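Local coordinates for RpfR (PDB 6DGG), which is a PAS-domain protein whose antiparallel sheet and the helices packed on it form a pocket holding lauric acid in this model, at residues A[30-35]-A[44-49]; A[75-78]-A[83-86]. All coordinates share one frame; numbering follows the deposited sequence.

Contact 1: A[30-35]-A[44-49]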
ATOM      1  N   THR A  30      -7.064   1.172   9.262  1.00  8.69           N
ATOM      2  CA  THR A  30      -5.938   0.782  10.106  1.00  9.84           C
ATOM      3  C   THR A  30      -5.947   1.412  11.485  1.00  9.55           C
ATOM      4  O   THR A  30      -5.272   0.898  12.385  1.00 10.48           O
ATOM      5  CB  THR A  30      -4.607   1.163   9.439  1.00  9.79           C
ATOM      6  OG1 THR A  30      -4.517   2.592   9.336  1.00  9.43           O
ATOM      7  CG2 THR A  30      -4.476   0.518   8.066  1.00 11.75           C
ATOM      8  N   GLY A  31      -6.674   2.507  11.676  1.00  8.45           N
ATOM      9  CA  GLY A  31      -6.623   3.253  12.913  1.00  9.47           C
ATOM     10  C   GLY A  31      -5.405   4.133  13.065  1.00 11.99           C
ATOM     11  O   GLY A  31      -5.190   4.675  14.152  1.00 13.70           O
ATOM     12  N   LEU A  32      -4.611   4.302  12.006  1.00 10.59           N
ATOM     13  CA  LEU A  32      -3.374   5.075  12.041  1.00 10.09           C
ATOM     14  C   LEU A  32      -3.518   6.293  11.136  1.00 11.01           C
ATOM     15  O   LEU A  32      -4.099   6.201  10.047  1.00 12.25           O
ATOM     16  CB  LEU A  32      -2.179   4.219  11.570  1.00  9.81           C
ATOM     17  CG  LEU A  32      -1.827   3.011  12.456  1.00 11.56           C
ATOM     18  CD1 LEU A  32      -0.713   2.170  11.839  1.00 14.35           C
ATOM     19  CD2 LEU A  32      -1.462   3.443  13.845  1.00 15.32           C
ATOM     20  N   LYS A  33      -3.003   7.435  11.590  1.00 10.71           N
ATOM     21  CA  LYS A  33      -3.041   8.650  10.792  1.00 12.99           C
ATOM     22  C   LYS A  33      -1.860   8.698   9.830  1.00  8.97           C
ATOM     23  O   LYS A  33      -0.785   8.147  10.095  1.00  8.63           O
ATOM     24  CB  LYS A  33      -2.995   9.892  11.686  1.00 15.27           C
ATOM     25  CG  LYS A  33      -4.114  10.003  12.697  1.00 24.17           C
ATOM     26  CD  LYS A  33      -3.953  11.267  13.541  1.00 30.55           C
ATOM     27  CE  LYS A  33      -4.924  11.288  14.718  1.00 46.38           C
ATOM     28  NZ  LYS A  33      -4.701  12.451  15.630  1.00 48.13           N
ATOM     29  N   GLU A  34      -2.062   9.392   8.710  1.00  9.37           N
ATOM     30  CA  GLU A  34      -0.981   9.605   7.756  1.00  7.54           C
ATOM     31  C   GLU A  34       0.292  10.098   8.444  1.00  8.25           C
ATOM     32  O   GLU A  34       1.388   9.603   8.163  1.00  9.76           O
ATOM     33  CB  GLU A  34      -1.428  10.594   6.680  1.00  7.77           C
ATOM     34  CG  GLU A  34      -0.370  10.841   5.617  1.00  7.57           C
ATOM     35  CD  GLU A  34      -0.898  11.656   4.458  1.00  8.59           C
ATOM     36  OE1 GLU A  34      -1.521  12.703   4.729  1.00  8.81           O
ATOM     37  OE2 GLU A  34      -0.678  11.261   3.291  1.00  7.43           O
ATOM     38  N   GLN A  35       0.171  11.076   9.348  1.00  9.35           N
ATOM     39  CA  GLN A  35       1.357  11.622  10.001  1.00 11.65           C
ATOM     40  C   GLN A  35       2.084  10.569  10.824  1.00 10.20           C
ATOM     41  O   GLN A  35       3.287  10.706  11.068  1.00 13.03           O
ATOM     42  CB  GLN A  35       0.971  12.778  10.918  1.00 14.56           C
ATOM     43  CG  GLN A  35       0.661  14.073  10.212  1.00 17.11           C
ATOM     44  CD  GLN A  35       0.137  15.127  11.171  1.00 43.00           C
ATOM     45  OE1 GLN A  35      -0.515  14.804  12.165  1.00 54.32           O
ATOM     46  NE2 GLN A  35       0.428  16.391  10.886  1.00 51.76           N
ATOM     47  N   THR A  44       6.361  -4.358   6.916  1.00 13.46           N
ATOM     48  CA  THR A  44       6.389  -4.866   8.280  1.00 14.78           C
ATOM     49  C   THR A  44       5.201  -4.352   9.079  1.00 10.22           C
ATOM     50  O   THR A  44       4.757  -5.014  10.024  1.00 14.44           O
ATOM     51  CB  THR A  44       7.716  -4.510   8.952  1.00 26.07           C
ATOM     52  OG1 THR A  44       7.854  -3.091   9.007  1.00 21.72           O
ATOM     53  CG2 THR A  44       8.888  -5.091   8.170  1.00 38.77           C
ATOM     54  N   LEU A  45       4.651  -3.204   8.692  1.00 12.76           N
ATOM     55  CA  LEU A  45       3.545  -2.613   9.431  1.00 10.70           C
ATOM     56  C   LEU A  45       2.207  -3.269   9.094  1.00 11.91           C
ATOM     57  O   LEU A  45       1.364  -3.438   9.982  1.00 12.90           O
ATOM     58  CB  LEU A  45       3.506  -1.110   9.149  1.00 15.30           C
ATOM     59  CG  LEU A  45       2.539  -0.200   9.907  1.00 25.82           C
ATOM     60  CD1 LEU A  45       2.558  -0.464  11.401  1.00 23.22           C
ATOM     61  CD2 LEU A  45       2.916   1.254   9.622  1.00 21.79           C
ATOM     62  N   PHE A  46       1.983  -3.651   7.833  1.00 10.54           N
ATOM     63  CA  PHE A  46       0.640  -4.023   7.385  1.00  9.34           C
ATOM     64  C   PHE A  46       0.533  -5.412   6.768  1.00 12.27           C
ATOM     65  O   PHE A  46      -0.538  -5.756   6.240  1.00 10.71           O
ATOM     66  CB  PHE A  46       0.079  -2.988   6.399  1.00  8.17           C
ATOM     67  CG  PHE A  46      -0.088  -1.626   6.987  1.00  6.86           C
ATOM     68  CD1 PHE A  46      -0.950  -1.421   8.050  1.00 11.13           C
ATOM     69  CD2 PHE A  46       0.628  -0.543   6.486  1.00 13.80           C
ATOM     70  CE1 PHE A  46      -1.112  -0.159   8.592  1.00 13.89           C
ATOM     71  CE2 PHE A  46       0.474   0.713   7.022  1.00 10.60           C
ATOM     72  CZ  PHE A  46      -0.394   0.909   8.084  1.00 10.21           C
ATOM     73  N   MET A  47       1.582  -6.228   6.817  1.00  9.36           N
ATOM     74  CA  MET A  47       1.525  -7.528   6.173  1.00  9.67           C
ATOM     75  C   MET A  47       2.091  -8.614   7.076  1.00  9.89           C
ATOM     76  O   MET A  47       2.987  -8.380   7.895  1.00 10.61           O
ATOM     77  CB  MET A  47       2.281  -7.532   4.839  1.00  8.61           C
ATOM     78  CG  MET A  47       1.824  -6.465   3.862  1.00 11.31           C
ATOM     79  SD  MET A  47       2.747  -6.545   2.323  1.00  9.74           S
ATOM     80  CE  MET A  47       2.187  -5.031   1.551  1.00 10.23           C
ATOM     81  N   SER A  48       1.546  -9.812   6.911  1.00 10.67           N
ATOM     82  CA  SER A  48       2.105 -10.997   7.523  1.00 12.19           C
ATOM     83  C   SER A  48       3.495 -11.252   6.948  1.00 12.87           C
ATOM     84  O   SER A  48       3.844 -10.721   5.892  1.00 12.24           O
ATOM     85  CB  SER A  48       1.221 -12.194   7.198  1.00 13.06           C
ATOM     86  OG  SER A  48       1.287 -12.460   5.808  1.00 13.54           O
ATOM     87  N   PRO A  49       4.314 -12.068   7.621  1.00 10.38           N
ATOM     88  CA  PRO A  49       5.663 -12.301   7.089  1.00 11.03           C
ATOM     89  C   PRO A  49       5.661 -12.826   5.668  1.00 10.23           C
ATOM     90  O   PRO A  49       6.469 -12.373   4.844  1.00  9.94           O
ATOM     91  CB  PRO A  49       6.272 -13.286   8.093  1.00 13.23           C
ATOM     92  CG  PRO A  49       5.587 -12.949   9.380  1.00 15.53           C
ATOM     93  CD  PRO A  49       4.165 -12.613   8.980  1.00 11.99           C
TER
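T30 and F46 mark the nearest pass of the two backbones, yet their CA atoms stay 8.6 Å apart and no hydrogen bond crosses, which leaves the joining to side chains. The T30 methyl makes the tightest approach, with CG2 3.5 Å from F46 CE1; it meets the ring obliquely, and the two side chains cross at about a right angle. The T30 torsion (chi1 65°) explains this: OG1 is tucked between the backbone N and the carbonyl carbon, while CG2 is the branch turned to the phenyl group. OG1 accepts from L32 N at 3.2 Å with an N-H...O angle of 153°, an ST turn, and is also bonded to S26 O. Two bonds therefore fix the rotation of T30 where helix 24-30 ends, G31 leaving helical geometry with positive phi (78°). L32 and F46 slide past each other in opposite directions, bringing L32 CD1 to 4.0 Å from F46 CZ. The same methyl lies 4.2 Å from L45 CD1. L45 in turn backs the phenyl ring, its CG 3.6 Å above the F46 ring plane, over the centre. V37 of helix 34-37 touches both leucines. This is the helical side of a PAS domain, packed beside the sheet: T30 also rests on F22 and F46 on I19, both in strand 19-22, and F46 lines the pocket and touches lauric acid. Beyond F46 the chain leaves helix 42-46 at M47, and S48 caps helix 49-65.

Contact 2: A[75-78]-A[83-86]; sequences IKTR and LFLF. With DAO (lauric acid), chain B.
I75 is shared between two phenylalanines and the lauric acid chain. Its CG1 lies 3.6 Å from F84 CD1, with the two side chains crossing at about a right angle and the contact oblique to the ring. The same CG1 stands 4.0 Å from F86 CE2, but here at the ring edge, near its plane. One face of the F86 ring takes the ligand: DAO C5 sits 3.6 Å above the plane, over its centre, and the closest atom pair is F86 CZ and DAO C7, 3.6 Å. The other branch of I75 serves the ligand too, CG2 lying 3.9 Å from DAO C9. A chi1 of -63° sets CG1 against the two rings, while CG2 and, at the end of the CG1 branch, CD1 both lie along the alkyl chain. At the outer end, T77 CG2 approaches F84 CE1 at 4.3 Å, near the ring plane, while T77 OG1 is hydrogen-bonded to G80 O and K79 N in the turn.

Further out, Y29 meets F84 edge-to-face, and V9 of strand 9-13 touches both phenylalanines. Backbone hydrogen bonds of I75 with R82 and of F84 with R73 set the positions of I75 and F84, which are diagonal neighbours, not a directly facing pair. The short strand axes approach to 7.8 Å at 125° between their directions, an antiparallel pair with marked twist. R73, Y69, S55 and N58 hydrogen-bond the ligand beyond this apolar region. A twisted hairpin whose inward side chains form a wall of a central ligand pocket is characteristic of the PAS fold.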
ATOM      1  N   ILE A  75      -3.929  -7.832   3.778  1.00  7.68           N
ATOM      2  CA  ILE A  75      -3.465  -6.665   4.522  1.00  6.94           C
ATOM      3  C   ILE A  75      -4.056  -6.705   5.923  1.00  7.98           C
ATOM      4  O   ILE A  75      -5.253  -6.970   6.092  1.00  8.41           O
ATOM      5  CB  ILE A  75      -3.891  -5.350   3.826  1.00  6.34           C
ATOM      6  CG1 ILE A  75      -3.257  -5.221   2.433  1.00  8.66           C
ATOM      7  CG2 ILE A  75      -3.574  -4.137   4.685  1.00  9.33           C
ATOM      8  CD1 ILE A  75      -1.757  -5.194   2.419  1.00 10.77           C
ATOM      9  N   LYS A  76      -3.222  -6.417   6.926  1.00  8.72           N
ATOM     10  CA  LYS A  76      -3.657  -6.358   8.316  1.00  9.96           C
ATOM     11  C   LYS A  76      -4.403  -5.047   8.558  1.00 10.21           C
ATOM     12  O   LYS A  76      -3.827  -3.961   8.413  1.00 12.16           O
ATOM     13  CB  LYS A  76      -2.441  -6.447   9.238  1.00 12.55           C
ATOM     14  CG  LYS A  76      -1.646  -7.737   9.086  1.00 15.18           C
ATOM     15  CD  LYS A  76      -0.374  -7.750   9.944  1.00 24.76           C
ATOM     16  CE  LYS A  76      -0.673  -7.775  11.438  1.00 31.71           C
ATOM     17  NZ  LYS A  76       0.578  -7.838  12.259  1.00 33.25           N
ATOM     18  N   THR A  77      -5.671  -5.149   8.945  1.00 11.71           N
ATOM     19  CA  THR A  77      -6.499  -3.992   9.259  1.00 11.76           C
ATOM     20  C   THR A  77      -7.009  -4.109  10.690  1.00 13.70           C
ATOM     21  O   THR A  77      -6.796  -5.113  11.374  1.00 14.38           O
ATOM     22  CB  THR A  77      -7.700  -3.887   8.308  1.00 11.98           C
ATOM     23  OG1 THR A  77      -8.712  -4.820   8.709  1.00 13.65           O
ATOM     24  CG2 THR A  77      -7.294  -4.160   6.859  1.00 11.58           C
ATOM     25  N   ARG A  78      -7.706  -3.065  11.142  1.00 14.87           N
ATOM     26  CA  ARG A  78      -8.188  -3.041  12.517  1.00 17.08           C
ATOM     27  C   ARG A  78      -9.220  -4.130  12.783  1.00 18.81           C
ATOM     28  O   ARG A  78      -9.460  -4.469  13.948  1.00 29.38           O
ATOM     29  CB  ARG A  78      -8.730  -1.647  12.870  1.00 18.41           C
ATOM     30  CG  ARG A  78     -10.022  -1.279  12.166  1.00 25.27           C
ATOM     31  CD  ARG A  78     -10.192   0.231  12.024  1.00 24.37           C
ATOM     32  NE  ARG A  78     -10.021   0.953  13.283  1.00 39.92           N
ATOM     33  CZ  ARG A  78     -10.103   2.277  13.400  1.00 50.04           C
ATOM     34  NH1 ARG A  78      -9.935   2.852  14.585  1.00 36.92           N
ATOM     35  NH2 ARG A  78     -10.354   3.034  12.336  1.00 28.34           N
ATOM     36  N   LEU A  83      -8.433  -8.616   2.009  1.00  6.65           N
ATOM     37  CA  LEU A  83      -7.746  -8.783   0.737  1.00  5.92           C
ATOM     38  C   LEU A  83      -7.969  -7.549  -0.124  1.00  6.09           C
ATOM     39  O   LEU A  83      -9.106  -7.106  -0.292  1.00  6.33           O
ATOM     40  CB  LEU A  83      -8.254 -10.040   0.027  1.00  6.31           C
ATOM     41  CG  LEU A  83      -7.508 -10.428  -1.251  1.00  6.07           C
ATOM     42  CD1 LEU A  83      -6.060 -10.792  -0.973  1.00  6.47           C
ATOM     43  CD2 LEU A  83      -8.210 -11.577  -1.954  1.00  6.75           C
ATOM     44  N   PHE A  84      -6.892  -7.008  -0.682  1.00  6.64           N
ATOM     45  CA  PHE A  84      -6.961  -5.830  -1.532  1.00  4.11           C
ATOM     46  C   PHE A  84      -6.376  -6.132  -2.897  1.00  6.06           C
ATOM     47  O   PHE A  84      -5.372  -6.839  -3.011  1.00  7.71           O
ATOM     48  CB  PHE A  84      -6.157  -4.675  -0.934  1.00  5.32           C
ATOM     49  CG  PHE A  84      -6.823  -4.027   0.227  1.00  6.34           C
ATOM     50  CD1 PHE A  84      -6.699  -4.559   1.495  1.00  8.34           C
ATOM     51  CD2 PHE A  84      -7.586  -2.884   0.053  1.00  6.86           C
ATOM     52  CE1 PHE A  84      -7.323  -3.960   2.571  1.00  9.13           C
ATOM     53  CE2 PHE A  84      -8.216  -2.285   1.132  1.00  7.28           C
ATOM     54  CZ  PHE A  84      -8.088  -2.829   2.386  1.00  9.34           C
ATOM     55  N   LEU A  85      -7.006  -5.577  -3.924  1.00  5.54           N
ATOM     56  CA  LEU A  85      -6.409  -5.470  -5.247  1.00  5.00           C
ATOM     57  C   LEU A  85      -5.668  -4.149  -5.287  1.00  9.41           C
ATOM     58  O   LEU A  85      -6.277  -3.096  -5.083  1.00  8.91           O
ATOM     59  CB  LEU A  85      -7.478  -5.437  -6.333  1.00  5.57           C
ATOM     60  CG  LEU A  85      -6.958  -5.173  -7.766  1.00  6.86           C
ATOM     61  CD1 LEU A  85      -6.403  -6.451  -8.344  1.00 10.74           C
ATOM     62  CD2 LEU A  85      -8.008  -4.578  -8.704  1.00  8.38           C
ATOM     63  N   PHE A  86      -4.377  -4.200  -5.574  1.00  7.53           N
ATOM     64  CA  PHE A  86      -3.575  -2.996  -5.735  1.00  7.43           C
ATOM     65  C   PHE A  86      -3.202  -2.826  -7.199  1.00  5.73           C
ATOM     66  O   PHE A  86      -2.709  -3.766  -7.838  1.00  7.26           O
ATOM     67  CB  PHE A  86      -2.333  -3.043  -4.849  1.00  6.76           C
ATOM     68  CG  PHE A  86      -2.615  -2.729  -3.420  1.00  6.40           C
ATOM     69  CD1 PHE A  86      -2.868  -1.425  -3.026  1.00  9.07           C
ATOM     70  CD2 PHE A  86      -2.646  -3.728  -2.462  1.00  9.78           C
ATOM     71  CE1 PHE A  86      -3.136  -1.132  -1.702  1.00 11.26           C
ATOM     72  CE2 PHE A  86      -2.929  -3.426  -1.142  1.00  8.79           C
ATOM     73  CZ  PHE A  86      -3.169  -2.133  -0.770  1.00 10.87           C
TER
HETATM   74  O1  DAO B 301       2.855  -6.554  -3.313  1.00 14.08           O
HETATM   75  O2  DAO B 301       3.260  -5.899  -5.346  1.00 10.68           O
HETATM   76  C1  DAO B 301       3.044  -5.619  -4.132  1.00  9.41           C
HETATM   77  C2  DAO B 301       3.032  -4.170  -3.616  1.00 12.31           C
HETATM   78  C3  DAO B 301       1.822  -3.900  -2.697  1.00 20.42           C
HETATM   79  C4  DAO B 301       1.937  -2.604  -1.864  1.00 22.51           C
HETATM   80  C5  DAO B 301       0.627  -2.360  -1.091  1.00 24.52           C
HETATM   81  C6  DAO B 301       0.618  -1.171  -0.099  1.00 18.12           C
HETATM   82  C7  DAO B 301      -0.172  -1.590   1.169  1.00 21.51           C
HETATM   83  C8  DAO B 301      -0.939  -0.473   1.889  1.00 30.84           C
HETATM   84  C9  DAO B 301      -1.812  -1.113   2.979  1.00 21.30           C
HETATM   85  C10 DAO B 301      -2.338  -0.133   4.038  1.00 26.23           C
HETATM   86  C11 DAO B 301      -3.678   0.503   3.658  1.00 25.17           C
HETATM   87  C12 DAO B 301      -4.850  -0.427   3.975  1.00 27.60           C

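Overall arrangement
Along the chain, contact 1 comes first: 30-35 and 44-49 close a loop of eight residues that holds the rest of helix 34-37 and the start of helix 42-46. Helix 49-65 follows before contact 2 closes the beta hairpin of strands 69-77 and 80-90, with four residues, three of them strand, between its segments. The two are in series, neither nested nor crossed, with centres about 10 Å apart. They nevertheless meet: F46 O lies 2.8 Å from K76 N, a probable hydrogen bond, and G31 CA packs 3.6 Å from R78 CZ. The former ties the end of helix 42-46 to edge strand 69-77, the latter joins loops, and both contacts contribute residues to the lauric acid pocket.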